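Acidic lectin (Psophocarpus tetragonolobus, PDB 1F9K) binds galactose, here as its alpha-methyl glycoside, acting as an agglutinin in the legume lectin family, with calcium and manganese bound near the sugar pocket. Local coordinates at residues F92-P96 with N118-V122; D104-V110 with S210-Y215; S148-Q154 with Y187-N191. The protein carries 3 engineered substitutions. All blocks are in the same frame, centred on the assembly; numbering follows the deposited sequence.

In the fold
All three contacts reach the curved seven-stranded antiparallel sheet of the legume lectin sandwich. Interaction 1 pairs two neighbouring strands in the middle of this sheet. Interaction 2, its centre about 14 Å from that of interaction 1, lays a loop over strand 204-213, the neighbour of 88-95 on its other side; Val110 of that loop packs on Phe93 and Ala121. Interaction 3 lies about 17 Å from interaction 1 and 20 Å from interaction 2 (centre to centre), where edge strand 149-152 meets the second sheet. Along the chain the segments of interactions 1 and 2 alternate, while those of interaction 3 fall between 104-110 and 210-215. Sheet core, sugar site and sandwich edge are thus joined by one sheet.

Interaction 1 of 3, residues F92-P96 with N118-V122; sequences FFMVP and NAFAV. Engineered in segment 118-122: Phe120 (natural residue Leu).
Phe120 O is approached by two neighbours of the opposite strand: Met94 N donates a hydrogen bond of 2.7 Å to it, almost in line with its C=O bond, and Phe93 CA adds a CA-H...O contact. Phe92 O accepts from Val122 N in the same way, with Ala121 CA close by. With Phe92 N to Val122 O at 3.0 Å and Phe120 N to Met94 O at 3.1 Å, the ladder has four rungs. They make Phe92-Val122 and Met94-Phe120 hydrogen-bonded antiparallel pairs; Phe93-Ala121 between them is a non-hydrogen-bonded pair.

Phe92, Met94, Phe120 and Val122 share one face of the sheet. With CG trans to the backbone N (chi1 162°), the Phe92 ring is swung so that its edge meets Val122, CD2 lying 4.2 Å from Val122 CG2. Engineered Phe120 (leucine in nature) offers its ring to Met94, whose CG lies 4.3 Å from Phe120 CD2. The sulfur makes an oblique Met-aromatic contact, Met94 SD standing 5.5 Å from the centroid of the Phe120 ring. Strand 68-78 of the second sheet meets this face, Thr71 at Phe92 and Phe69 at Met94.

On the other face Phe93 CB rests 3.8 Å from Ala121 CB, while its ring leads off toward Arg49, Leu51 and Val110. Farther along, Val95 CG1 touches Ala119 CB at 3.6 Å. Backbone bonds from Phe93 to Gly208 and from Ala121 to Asp141 continue the sheet on either side, as expected of central strands in the legume lectin sandwich, where 120-125 goes on to the metal ligands Glu123 and Asp125.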
ATOM      1  N   PHE A  92     -11.232  11.691   3.661  1.00 37.41           N
ATOM      2  CA  PHE A  92     -11.508  11.805   2.228  1.00 37.41           C
ATOM      3  C   PHE A  92     -12.868  11.158   2.161  1.00 37.41           C
ATOM      4  O   PHE A  92     -13.043  10.049   2.658  1.00 37.41           O
ATOM      5  CB  PHE A  92     -10.519  11.001   1.380  1.00 38.27           C
ATOM      6  CG  PHE A  92     -11.004  10.733  -0.024  1.00 38.27           C
ATOM      7  CD1 PHE A  92     -10.846  11.683  -1.025  1.00 38.27           C
ATOM      8  CD2 PHE A  92     -11.650   9.544  -0.337  1.00 38.27           C
ATOM      9  CE1 PHE A  92     -11.320  11.450  -2.314  1.00 38.27           C
ATOM     10  CE2 PHE A  92     -12.128   9.305  -1.626  1.00 38.27           C
ATOM     11  CZ  PHE A  92     -11.961  10.260  -2.611  1.00 38.27           C
ATOM     12  N   PHE A  93     -13.835  11.836   1.560  1.00 39.65           N
ATOM     13  CA  PHE A  93     -15.165  11.270   1.517  1.00 39.65           C
ATOM     14  C   PHE A  93     -15.845  11.403   0.172  1.00 39.65           C
ATOM     15  O   PHE A  93     -15.365  12.099  -0.714  1.00 39.65           O
ATOM     16  CB  PHE A  93     -16.024  11.934   2.587  1.00 42.92           C
ATOM     17  CG  PHE A  93     -16.235  13.394   2.353  1.00 42.92           C
ATOM     18  CD1 PHE A  93     -15.302  14.325   2.800  1.00 42.92           C
ATOM     19  CD2 PHE A  93     -17.332  13.841   1.629  1.00 42.92           C
ATOM     20  CE1 PHE A  93     -15.462  15.684   2.521  1.00 42.92           C
ATOM     21  CE2 PHE A  93     -17.497  15.192   1.349  1.00 42.92           C
ATOM     22  CZ  PHE A  93     -16.562  16.115   1.792  1.00 42.92           C
ATOM     23  N   MET A  94     -16.967  10.709   0.041  1.00 32.17           N
ATOM     24  CA  MET A  94     -17.777  10.722  -1.160  1.00 32.17           C
ATOM     25  C   MET A  94     -19.215  10.758  -0.679  1.00 32.17           C
ATOM     26  O   MET A  94     -19.578  10.033   0.249  1.00 32.17           O
ATOM     27  CB  MET A  94     -17.596   9.449  -1.979  1.00 42.95           C
ATOM     28  CG  MET A  94     -16.230   9.217  -2.540  1.00 42.95           C
ATOM     29  SD  MET A  94     -16.369   7.814  -3.654  1.00 38.77           S
ATOM     30  CE  MET A  94     -14.881   8.040  -4.691  1.00 38.77           C
ATOM     31  N   VAL A  95     -20.041  11.595  -1.297  1.00 71.39           N
ATOM     32  CA  VAL A  95     -21.447  11.673  -0.919  1.00 71.39           C
ATOM     33  C   VAL A  95     -22.286  12.101  -2.105  1.00 71.39           C
ATOM     34  O   VAL A  95     -21.801  12.776  -3.015  1.00 71.39           O
ATOM     35  CB  VAL A  95     -21.702  12.677   0.237  1.00 27.97           C
ATOM     36  CG1 VAL A  95     -21.138  12.139   1.530  1.00 27.97           C
ATOM     37  CG2 VAL A  95     -21.079  14.016  -0.094  1.00 27.97           C
ATOM     38  N   PRO A  96     -23.558  11.681  -2.118  1.00 53.00           N
ATOM     39  CA  PRO A  96     -24.478  12.025  -3.194  1.00 53.00           C
ATOM     40  C   PRO A  96     -24.512  13.534  -3.280  1.00 53.00           C
ATOM     41  O   PRO A  96     -24.328  14.218  -2.267  1.00 53.00           O
ATOM     42  CB  PRO A  96     -25.795  11.454  -2.700  1.00 54.29           C
ATOM     43  CG  PRO A  96     -25.358  10.249  -1.955  1.00 54.29           C
ATOM     44  CD  PRO A  96     -24.207  10.776  -1.157  1.00 54.29           C
ATOM     45  N   ASN A 118     -26.085   8.428   2.479  1.00 68.86           N
ATOM     46  CA  ASN A 118     -25.079   7.445   2.148  1.00 68.86           C
ATOM     47  C   ASN A 118     -23.786   8.216   2.038  1.00 68.86           C
ATOM     48  O   ASN A 118     -23.698   9.204   1.310  1.00 68.86           O
ATOM     49  CB  ASN A 118     -25.375   6.761   0.812  1.00 86.83           C
ATOM     50  CG  ASN A 118     -26.573   5.840   0.878  1.00 86.83           C
ATOM     51  OD1 ASN A 118     -26.663   4.968   1.747  1.00 86.83           O
ATOM     52  ND2 ASN A 118     -27.500   6.020  -0.054  1.00 86.83           N
ATOM     53  N   ALA A 119     -22.786   7.780   2.786  1.00 32.54           N
ATOM     54  CA  ALA A 119     -21.492   8.432   2.748  1.00 32.54           C
ATOM     55  C   ALA A 119     -20.386   7.400   2.847  1.00 32.54           C
ATOM     56  O   ALA A 119     -20.543   6.369   3.494  1.00 32.54           O
ATOM     57  CB  ALA A 119     -21.374   9.433   3.887  1.00 20.98           C
ATOM     58  N   PHE A 120     -19.273   7.690   2.191  1.00 16.40           N
ATOM     59  CA  PHE A 120     -18.121   6.813   2.200  1.00 16.40           C
ATOM     60  C   PHE A 120     -16.925   7.674   2.510  1.00 16.40           C
ATOM     61  O   PHE A 120     -16.709   8.692   1.850  1.00 16.40           O
ATOM     62  CB  PHE A 120     -17.900   6.169   0.842  1.00 27.78           C
ATOM     63  CG  PHE A 120     -16.626   5.401   0.763  1.00 27.78           C
ATOM     64  CD1 PHE A 120     -16.552   4.097   1.245  1.00 27.78           C
ATOM     65  CD2 PHE A 120     -15.482   5.989   0.247  1.00 27.78           C
ATOM     66  CE1 PHE A 120     -15.348   3.383   1.212  1.00 27.78           C
ATOM     67  CE2 PHE A 120     -14.270   5.284   0.211  1.00 27.78           C
ATOM     68  CZ  PHE A 120     -14.205   3.976   0.696  1.00 27.78           C
ATOM     69  N   ALA A 121     -16.133   7.269   3.498  1.00 24.14           N
ATOM     70  CA  ALA A 121     -14.975   8.070   3.857  1.00 24.14           C
ATOM     71  C   ALA A 121     -13.770   7.279   4.296  1.00 24.14           C
ATOM     72  O   ALA A 121     -13.890   6.159   4.785  1.00 24.14           O
ATOM     73  CB  ALA A 121     -15.365   9.065   4.940  1.00 25.24           C
ATOM     74  N   VAL A 122     -12.607   7.874   4.083  1.00 19.22           N
ATOM     75  CA  VAL A 122     -11.346   7.281   4.492  1.00 19.22           C
ATOM     76  C   VAL A 122     -10.795   8.248   5.535  1.00 19.22           C
ATOM     77  O   VAL A 122     -10.324   9.350   5.215  1.00 19.22           O
ATOM     78  CB  VAL A 122     -10.346   7.168   3.324  1.00  9.04           C
ATOM     79  CG1 VAL A 122      -9.012   6.598   3.826  1.00  9.04           C
ATOM     80  CG2 VAL A 122     -10.935   6.290   2.234  1.00  9.04           C
TER

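Interaction 2 of 3, residues D104-V110 with S210-Y215; sequences DGGNLGV and SATTGY. With AMG (methyl alpha-D-galactopyranoside), chain E.
Ser210 starts the contact by donating from OG to Leu108 O (2.8 Å), with its CB lying against Val110 CG2. Having OG trans to the backbone N (chi1 179°) carries the hydroxyl over to the loop. Ala211 turns its methyl away to His223. Thr212 then splits its two branches: OG1 donates to Gly105 O at 2.9 Å, while CG2 packs 3.7 Å from Gly109 N. Gly105 O also accepts from Leu108 N, which reaches the opposite face of the carbonyl, so two bonds grip this oxygen and tie the loop's own turn to the strand. Thr213 points away and bonds Ser46 N through OG1. At Gly214 the chain passes the sugar, its CA 3.5 Å from AMG O4. At Tyr215 the backbone N makes a weak, long bond to AMG O4, and the ring meets Gly105 N in plane at the edge, CE1 being 3.8 Å away. Asp104 CB also nears that ring, while its carboxylate is held by Arg21, Lys45 and Thr47. Gly106 N gives AMG O3 a weak bond (2.8 Å, 119°). The sugar thus receives one weak N-H bond from each segment, beside bonds with Asp88 and Gln216; the Ser210 and Thr212 hydroxyls tie loop to strand and probably help to hold the pocket's shape.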
ATOM      1  N   ASP A 104     -19.923  17.942  13.591  1.00 41.62           N
ATOM      2  CA  ASP A 104     -18.591  18.404  13.962  1.00 41.62           C
ATOM      3  C   ASP A 104     -17.814  17.305  14.674  1.00 41.62           C
ATOM      4  O   ASP A 104     -18.206  16.142  14.679  1.00 41.62           O
ATOM      5  CB  ASP A 104     -18.688  19.602  14.904  1.00 59.91           C
ATOM      6  CG  ASP A 104     -19.222  20.837  14.227  1.00 59.91           C
ATOM      7  OD1 ASP A 104     -18.758  21.162  13.115  1.00 59.91           O
ATOM      8  OD2 ASP A 104     -20.098  21.493  14.817  1.00 59.91           O
ATOM      9  N   GLY A 105     -16.703  17.694  15.276  1.00 44.76           N
ATOM     10  CA  GLY A 105     -15.878  16.766  16.028  1.00 44.76           C
ATOM     11  C   GLY A 105     -15.684  15.362  15.495  1.00 44.76           C
ATOM     12  O   GLY A 105     -15.277  15.174  14.345  1.00 44.76           O
ATOM     13  N   GLY A 106     -15.979  14.382  16.351  1.00 22.05           N
ATOM     14  CA  GLY A 106     -15.827  12.970  16.018  1.00 22.05           C
ATOM     15  C   GLY A 106     -16.424  12.471  14.720  1.00 22.05           C
ATOM     16  O   GLY A 106     -16.044  11.410  14.231  1.00 22.05           O
ATOM     17  N   ASN A 107     -17.365  13.213  14.155  1.00 12.50           N
ATOM     18  CA  ASN A 107     -17.960  12.804  12.896  1.00 12.50           C
ATOM     19  C   ASN A 107     -17.225  13.388  11.702  1.00 12.50           C
ATOM     20  O   ASN A 107     -17.710  13.361  10.574  1.00 12.50           O
ATOM     21  CB  ASN A 107     -19.432  13.166  12.876  1.00 24.91           C
ATOM     22  CG  ASN A 107     -20.239  12.293  13.813  1.00 24.91           C
ATOM     23  OD1 ASN A 107     -20.457  11.116  13.547  1.00 24.91           O
ATOM     24  ND2 ASN A 107     -20.667  12.860  14.923  1.00 24.91           N
ATOM     25  N   LEU A 108     -16.035  13.906  11.974  1.00 21.15           N
ATOM     26  CA  LEU A 108     -15.175  14.460  10.946  1.00 21.15           C
ATOM     27  C   LEU A 108     -15.880  15.287   9.907  1.00 21.15           C
ATOM     28  O   LEU A 108     -15.425  15.390   8.778  1.00 21.15           O
ATOM     29  CB  LEU A 108     -14.458  13.331  10.254  1.00  9.18           C
ATOM     30  CG  LEU A 108     -13.614  12.522  11.214  1.00  9.18           C
ATOM     31  CD1 LEU A 108     -13.082  11.347  10.457  1.00  9.18           C
ATOM     32  CD2 LEU A 108     -12.483  13.375  11.762  1.00  9.18           C
ATOM     33  N   GLY A 109     -17.004  15.865  10.286  1.00 29.86           N
ATOM     34  CA  GLY A 109     -17.737  16.696   9.360  1.00 29.86           C
ATOM     35  C   GLY A 109     -18.294  15.929   8.191  1.00 29.86           C
ATOM     36  O   GLY A 109     -18.593  16.511   7.169  1.00 29.86           O
ATOM     37  N   VAL A 110     -18.450  14.621   8.338  1.00 38.27           N
ATOM     38  CA  VAL A 110     -18.964  13.804   7.253  1.00 38.27           C
ATOM     39  C   VAL A 110     -20.200  12.990   7.594  1.00 38.27           C
ATOM     40  O   VAL A 110     -21.133  12.952   6.813  1.00 38.27           O
ATOM     41  CB  VAL A 110     -17.867  12.862   6.730  1.00  6.52           C
ATOM     42  CG1 VAL A 110     -18.457  11.800   5.795  1.00  6.52           C
ATOM     43  CG2 VAL A 110     -16.792  13.697   6.024  1.00  6.52           C
ATOM     44  N   SER A 210     -12.233  16.581   4.192  1.00 45.92           N
ATOM     45  CA  SER A 210     -12.837  17.233   5.351  1.00 45.92           C
ATOM     46  C   SER A 210     -11.987  17.070   6.613  1.00 45.92           C
ATOM     47  O   SER A 210     -11.221  16.122   6.728  1.00 45.92           O
ATOM     48  CB  SER A 210     -14.238  16.654   5.586  1.00 23.80           C
ATOM     49  OG  SER A 210     -14.856  17.242   6.714  1.00 23.80           O
ATOM     50  N   ALA A 211     -12.123  18.006   7.549  1.00 30.73           N
ATOM     51  CA  ALA A 211     -11.382  17.967   8.819  1.00 30.73           C
ATOM     52  C   ALA A 211     -12.081  18.796   9.907  1.00 30.73           C
ATOM     53  O   ALA A 211     -12.817  19.739   9.618  1.00 30.73           O
ATOM     54  CB  ALA A 211      -9.937  18.453   8.624  1.00  2.00           C
ATOM     55  N   THR A 212     -11.840  18.433  11.164  1.00 16.87           N
ATOM     56  CA  THR A 212     -12.461  19.112  12.297  1.00 16.87           C
ATOM     57  C   THR A 212     -11.586  19.189  13.544  1.00 16.87           C
ATOM     58  O   THR A 212     -10.799  18.294  13.815  1.00 16.87           O
ATOM     59  CB  THR A 212     -13.740  18.393  12.715  1.00 23.18           C
ATOM     60  OG1 THR A 212     -13.440  17.031  13.051  1.00 23.18           O
ATOM     61  CG2 THR A 212     -14.741  18.419  11.597  1.00 23.18           C
ATOM     62  N   THR A 213     -11.735  20.261  14.310  1.00 20.53           N
ATOM     63  CA  THR A 213     -10.984  20.394  15.549  1.00 20.53           C
ATOM     64  C   THR A 213     -11.943  20.080  16.693  1.00 20.53           C
ATOM     65  O   THR A 213     -13.167  20.106  16.501  1.00 20.53           O
ATOM     66  CB  THR A 213     -10.368  21.798  15.735  1.00 27.22           C
ATOM     67  OG1 THR A 213     -11.393  22.799  15.720  1.00 27.22           O
ATOM     68  CG2 THR A 213      -9.358  22.063  14.642  1.00 27.22           C
ATOM     69  N   GLY A 214     -11.372  19.792  17.870  1.00 19.86           N
ATOM     70  CA  GLY A 214     -12.131  19.397  19.048  1.00 19.86           C
ATOM     71  C   GLY A 214     -13.255  20.207  19.671  1.00 19.86           C
ATOM     72  O   GLY A 214     -13.482  21.378  19.386  1.00 19.86           O
ATOM     73  N   TYR A 215     -13.980  19.524  20.544  1.00 21.93           N
ATOM     74  CA  TYR A 215     -15.104  20.102  21.261  1.00 21.93           C
ATOM     75  C   TYR A 215     -14.669  20.757  22.555  1.00 21.93           C
ATOM     76  O   TYR A 215     -15.492  21.223  23.321  1.00 21.93           O
ATOM     77  CB  TYR A 215     -16.132  19.021  21.601  1.00 27.29           C
ATOM     78  CG  TYR A 215     -17.355  18.997  20.727  1.00 27.29           C
ATOM     79  CD1 TYR A 215     -17.274  18.629  19.390  1.00 27.29           C
ATOM     80  CD2 TYR A 215     -18.606  19.254  21.265  1.00 27.29           C
ATOM     81  CE1 TYR A 215     -18.407  18.499  18.611  1.00 27.29           C
ATOM     82  CE2 TYR A 215     -19.753  19.130  20.500  1.00 27.29           C
ATOM     83  CZ  TYR A 215     -19.648  18.745  19.171  1.00 27.29           C
ATOM     84  OH  TYR A 215     -20.790  18.562  18.427  1.00 27.29           O
TER
HETATM   85  C1  AMG E 301     -15.793  15.295  22.490  1.00 20.56           C
HETATM   86  C2  AMG E 301     -16.111  15.011  21.019  1.00 20.56           C
HETATM   87  C3  AMG E 301     -14.913  14.283  20.366  1.00 20.56           C
HETATM   88  C4  AMG E 301     -13.594  15.072  20.583  1.00 20.56           C
HETATM   89  C5  AMG E 301     -13.410  15.475  22.051  1.00 20.56           C
HETATM   90  C6  AMG E 301     -12.317  16.515  22.170  1.00 20.56           C
HETATM   91  C7  AMG E 301     -15.294  14.240  24.579  1.00 20.56           C
HETATM   92  O1  AMG E 301     -15.668  14.095  23.197  1.00 20.56           O
HETATM   93  O2  AMG E 301     -17.315  14.256  20.893  1.00 20.56           O
HETATM   94  O3  AMG E 301     -15.148  14.107  18.974  1.00 20.56           O
HETATM   95  O4  AMG E 301     -13.556  16.244  19.777  1.00 20.56           O
HETATM   96  O5  AMG E 301     -14.612  16.093  22.569  1.00 20.56           O
HETATM   97  O6  AMG E 301     -11.756  16.526  23.471  1.00 20.56           O

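Interaction 3 of 3, residues S148-Q154 with Y187-N191; sequences SKTLHFQ and YTLSN
Strands 149-152 and 187-191 run almost exactly antiparallel with their axes 7.6 Å apart, a spacing at which the backbones are not paired and side chains fill the gap between two sheets. The CB atoms of Lys149, Leu151 and Phe153 face Asn191, Leu189 and Tyr187.

The Tyr187 ring lies beneath Phe153: Phe153 CB stands 3.4 Å from the ring centroid, 5° off the normal, a CH-pi contact over the middle of the face. Phe153 has CG wedged between its backbone N and carbonyl carbon (chi1 74°), which carries its own ring away from the tyrosine; the pair is nonetheless edge-to-face, the Phe153 edge toward the Tyr187 face, with centroids 5.8 Å apart and planes at 65°. At the far end of the ring, Tyr187 OH takes a weak hydrogen bond from Gln154 N (3.2 Å) and also touches Gln154 CB.

In the middle, Leu189 sets both methyl branches against Leu151 CB, CD1 coming to 3.9 Å. Leu151 reaches back with CD2, which meets Thr188 O at 3.5 Å and also Tyr187 CB. At the other end the Lys149 chain, bent at chi2, runs past Asn191 and brings CD to 3.9 Å from Ser190 O.

Beside 149-152 in the same sheet, strand 137-142 bonds to its backbone, and Ile138 touches Phe153 and Tyr187. Strand 173-180 flanks 185-192, with Leu178 on the same two aromatics, and the second subunit comes up against 187-191, where its Lys166 donates to Thr188 O and its Val177 packs on Thr188.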
ATOM      1  N   SER A 148     -15.030   0.051   9.246  1.00 16.41           N
ATOM      2  CA  SER A 148     -15.236  -1.369   9.025  1.00 16.41           C
ATOM      3  C   SER A 148     -13.885  -2.050   9.238  1.00 16.41           C
ATOM      4  O   SER A 148     -13.821  -3.250   9.486  1.00 16.41           O
ATOM      5  CB  SER A 148     -15.726  -1.612   7.606  1.00 53.43           C
ATOM      6  OG  SER A 148     -14.755  -1.163   6.681  1.00 53.43           O
ATOM      7  N   LYS A 149     -12.811  -1.276   9.126  1.00 28.69           N
ATOM      8  CA  LYS A 149     -11.453  -1.770   9.351  1.00 28.69           C
ATOM      9  C   LYS A 149     -10.562  -0.590   9.716  1.00 28.69           C
ATOM     10  O   LYS A 149     -10.771   0.515   9.213  1.00 28.69           O
ATOM     11  CB  LYS A 149     -10.894  -2.470   8.111  1.00 49.43           C
ATOM     12  CG  LYS A 149     -11.121  -3.955   8.099  1.00 67.43           C
ATOM     13  CD  LYS A 149      -9.931  -4.693   7.500  1.00 67.43           C
ATOM     14  CE  LYS A 149     -10.073  -6.212   7.674  1.00 67.43           C
ATOM     15  NZ  LYS A 149      -8.863  -6.982   7.236  1.00 67.43           N
ATOM     16  N   THR A 150      -9.594  -0.802  10.605  1.00 17.02           N
ATOM     17  CA  THR A 150      -8.677   0.274  10.998  1.00 17.02           C
ATOM     18  C   THR A 150      -7.241  -0.214  11.114  1.00 17.02           C
ATOM     19  O   THR A 150      -6.981  -1.401  11.227  1.00 17.02           O
ATOM     20  CB  THR A 150      -9.047   0.933  12.372  1.00  5.01           C
ATOM     21  OG1 THR A 150      -8.759   0.020  13.442  1.00  5.01           O
ATOM     22  CG2 THR A 150     -10.500   1.340  12.413  1.00  5.01           C
ATOM     23  N   LEU A 151      -6.309   0.722  11.097  1.00 18.29           N
ATOM     24  CA  LEU A 151      -4.899   0.392  11.219  1.00 18.29           C
ATOM     25  C   LEU A 151      -4.197   1.525  11.966  1.00 18.29           C
ATOM     26  O   LEU A 151      -4.326   2.694  11.588  1.00 18.29           O
ATOM     27  CB  LEU A 151      -4.276   0.226   9.837  1.00 18.77           C
ATOM     28  CG  LEU A 151      -2.804  -0.158   9.865  1.00 18.77           C
ATOM     29  CD1 LEU A 151      -2.674  -1.613  10.191  1.00 18.77           C
ATOM     30  CD2 LEU A 151      -2.186   0.133   8.517  1.00 18.77           C
ATOM     31  N   HIS A 152      -3.466   1.187  13.022  1.00 41.37           N
ATOM     32  CA  HIS A 152      -2.776   2.197  13.815  1.00 41.37           C
ATOM     33  C   HIS A 152      -1.510   2.671  13.104  1.00 41.37           C
ATOM     34  O   HIS A 152      -0.858   1.889  12.419  1.00 41.37           O
ATOM     35  CB  HIS A 152      -2.451   1.612  15.201  1.00 33.11           C
ATOM     36  CG  HIS A 152      -1.783   2.575  16.135  1.00 33.11           C
ATOM     37  ND1 HIS A 152      -0.419   2.754  16.170  1.00 33.11           N
ATOM     38  CD2 HIS A 152      -2.295   3.428  17.054  1.00 33.11           C
ATOM     39  CE1 HIS A 152      -0.119   3.678  17.067  1.00 33.11           C
ATOM     40  NE2 HIS A 152      -1.240   4.103  17.619  1.00 33.11           N
ATOM     41  N   PHE A 153      -1.186   3.957  13.238  1.00 21.31           N
ATOM     42  CA  PHE A 153       0.029   4.509  12.632  1.00 21.31           C
ATOM     43  C   PHE A 153       0.629   5.619  13.501  1.00 21.31           C
ATOM     44  O   PHE A 153      -0.076   6.273  14.279  1.00 21.31           O
ATOM     45  CB  PHE A 153      -0.243   5.053  11.205  1.00 11.31           C
ATOM     46  CG  PHE A 153      -0.997   6.361  11.173  1.00 11.31           C
ATOM     47  CD1 PHE A 153      -2.388   6.386  11.265  1.00 11.31           C
ATOM     48  CD2 PHE A 153      -0.318   7.564  11.138  1.00 11.31           C
ATOM     49  CE1 PHE A 153      -3.086   7.590  11.334  1.00 11.31           C
ATOM     50  CE2 PHE A 153      -1.005   8.776  11.205  1.00 11.31           C
ATOM     51  CZ  PHE A 153      -2.399   8.784  11.306  1.00 11.31           C
ATOM     52  N   GLN A 154       1.939   5.809  13.380  1.00 18.39           N
ATOM     53  CA  GLN A 154       2.643   6.845  14.115  1.00 18.39           C
ATOM     54  C   GLN A 154       2.478   8.086  13.264  1.00 18.39           C
ATOM     55  O   GLN A 154       2.602   8.020  12.045  1.00 18.39           O
ATOM     56  CB  GLN A 154       4.120   6.506  14.213  1.00 54.86           C
ATOM     57  CG  GLN A 154       4.416   5.331  15.107  1.00 54.86           C
ATOM     58  CD  GLN A 154       4.377   5.722  16.563  1.00 54.86           C
ATOM     59  OE1 GLN A 154       5.053   6.673  16.964  1.00 54.86           O
ATOM     60  NE2 GLN A 154       3.590   5.000  17.367  1.00 54.86           N
ATOM     61  N   TYR A 187       2.377   2.573   5.773  1.00 19.65           N
ATOM     62  CA  TYR A 187       1.194   1.981   6.372  1.00 19.65           C
ATOM     63  C   TYR A 187       0.216   1.618   5.260  1.00 19.65           C
ATOM     64  O   TYR A 187      -0.178   2.477   4.470  1.00 19.65           O
ATOM     65  CB  TYR A 187       0.550   2.981   7.327  1.00 20.11           C
ATOM     66  CG  TYR A 187       1.475   3.401   8.449  1.00 20.11           C
ATOM     67  CD1 TYR A 187       1.698   2.581   9.552  1.00 20.11           C
ATOM     68  CD2 TYR A 187       2.163   4.607   8.383  1.00 20.11           C
ATOM     69  CE1 TYR A 187       2.594   2.965  10.562  1.00 20.11           C
ATOM     70  CE2 TYR A 187       3.062   4.993   9.383  1.00 20.11           C
ATOM     71  CZ  TYR A 187       3.276   4.174  10.463  1.00 20.11           C
ATOM     72  OH  TYR A 187       4.193   4.563  11.419  1.00 20.11           O
ATOM     73  N   THR A 188      -0.165   0.344   5.188  1.00 21.61           N
ATOM     74  CA  THR A 188      -1.105  -0.088   4.163  1.00 21.61           C
ATOM     75  C   THR A 188      -2.290  -0.859   4.758  1.00 21.61           C
ATOM     76  O   THR A 188      -2.116  -1.753   5.577  1.00 21.61           O
ATOM     77  CB  THR A 188      -0.399  -0.932   3.099  1.00 17.06           C
ATOM     78  OG1 THR A 188      -1.287  -1.112   1.996  1.00 17.06           O
ATOM     79  CG2 THR A 188       0.002  -2.293   3.661  1.00 17.06           C
ATOM     80  N   LEU A 189      -3.493  -0.486   4.336  1.00 34.73           N
ATOM     81  CA  LEU A 189      -4.731  -1.083   4.825  1.00 34.73           C
ATOM     82  C   LEU A 189      -5.747  -1.248   3.694  1.00 34.73           C
ATOM     83  O   LEU A 189      -6.009  -0.302   2.955  1.00 34.73           O
ATOM     84  CB  LEU A 189      -5.328  -0.182   5.900  1.00 18.61           C
ATOM     85  CG  LEU A 189      -6.696  -0.563   6.447  1.00 18.61           C
ATOM     86  CD1 LEU A 189      -6.571  -1.769   7.360  1.00 18.61           C
ATOM     87  CD2 LEU A 189      -7.253   0.603   7.213  1.00 18.61           C
ATOM     88  N   SER A 190      -6.340  -2.435   3.576  1.00 33.99           N
ATOM     89  CA  SER A 190      -7.311  -2.704   2.512  1.00 33.99           C
ATOM     90  C   SER A 190      -8.525  -3.509   2.968  1.00 33.99           C
ATOM     91  O   SER A 190      -8.449  -4.334   3.886  1.00 33.99           O
ATOM     92  CB  SER A 190      -6.647  -3.478   1.363  1.00 10.29           C
ATOM     93  OG  SER A 190      -5.296  -3.088   1.203  1.00 28.29           O
ATOM     94  N   ASN A 191      -9.648  -3.280   2.302  1.00 33.73           N
ATOM     95  CA  ASN A 191     -10.864  -4.010   2.617  1.00 33.73           C
ATOM     96  C   ASN A 191     -11.723  -4.115   1.374  1.00 33.73           C
ATOM     97  O   ASN A 191     -11.373  -3.572   0.331  1.00 33.73           O
ATOM     98  CB  ASN A 191     -11.659  -3.308   3.704  1.00 33.55           C
ATOM     99  CG  ASN A 191     -12.737  -4.194   4.282  1.00 33.55           C
ATOM    100  OD1 ASN A 191     -13.628  -3.736   5.001  1.00 33.55           O
ATOM    101  ND2 ASN A 191     -12.651  -5.490   3.980  1.00 33.55           N
TER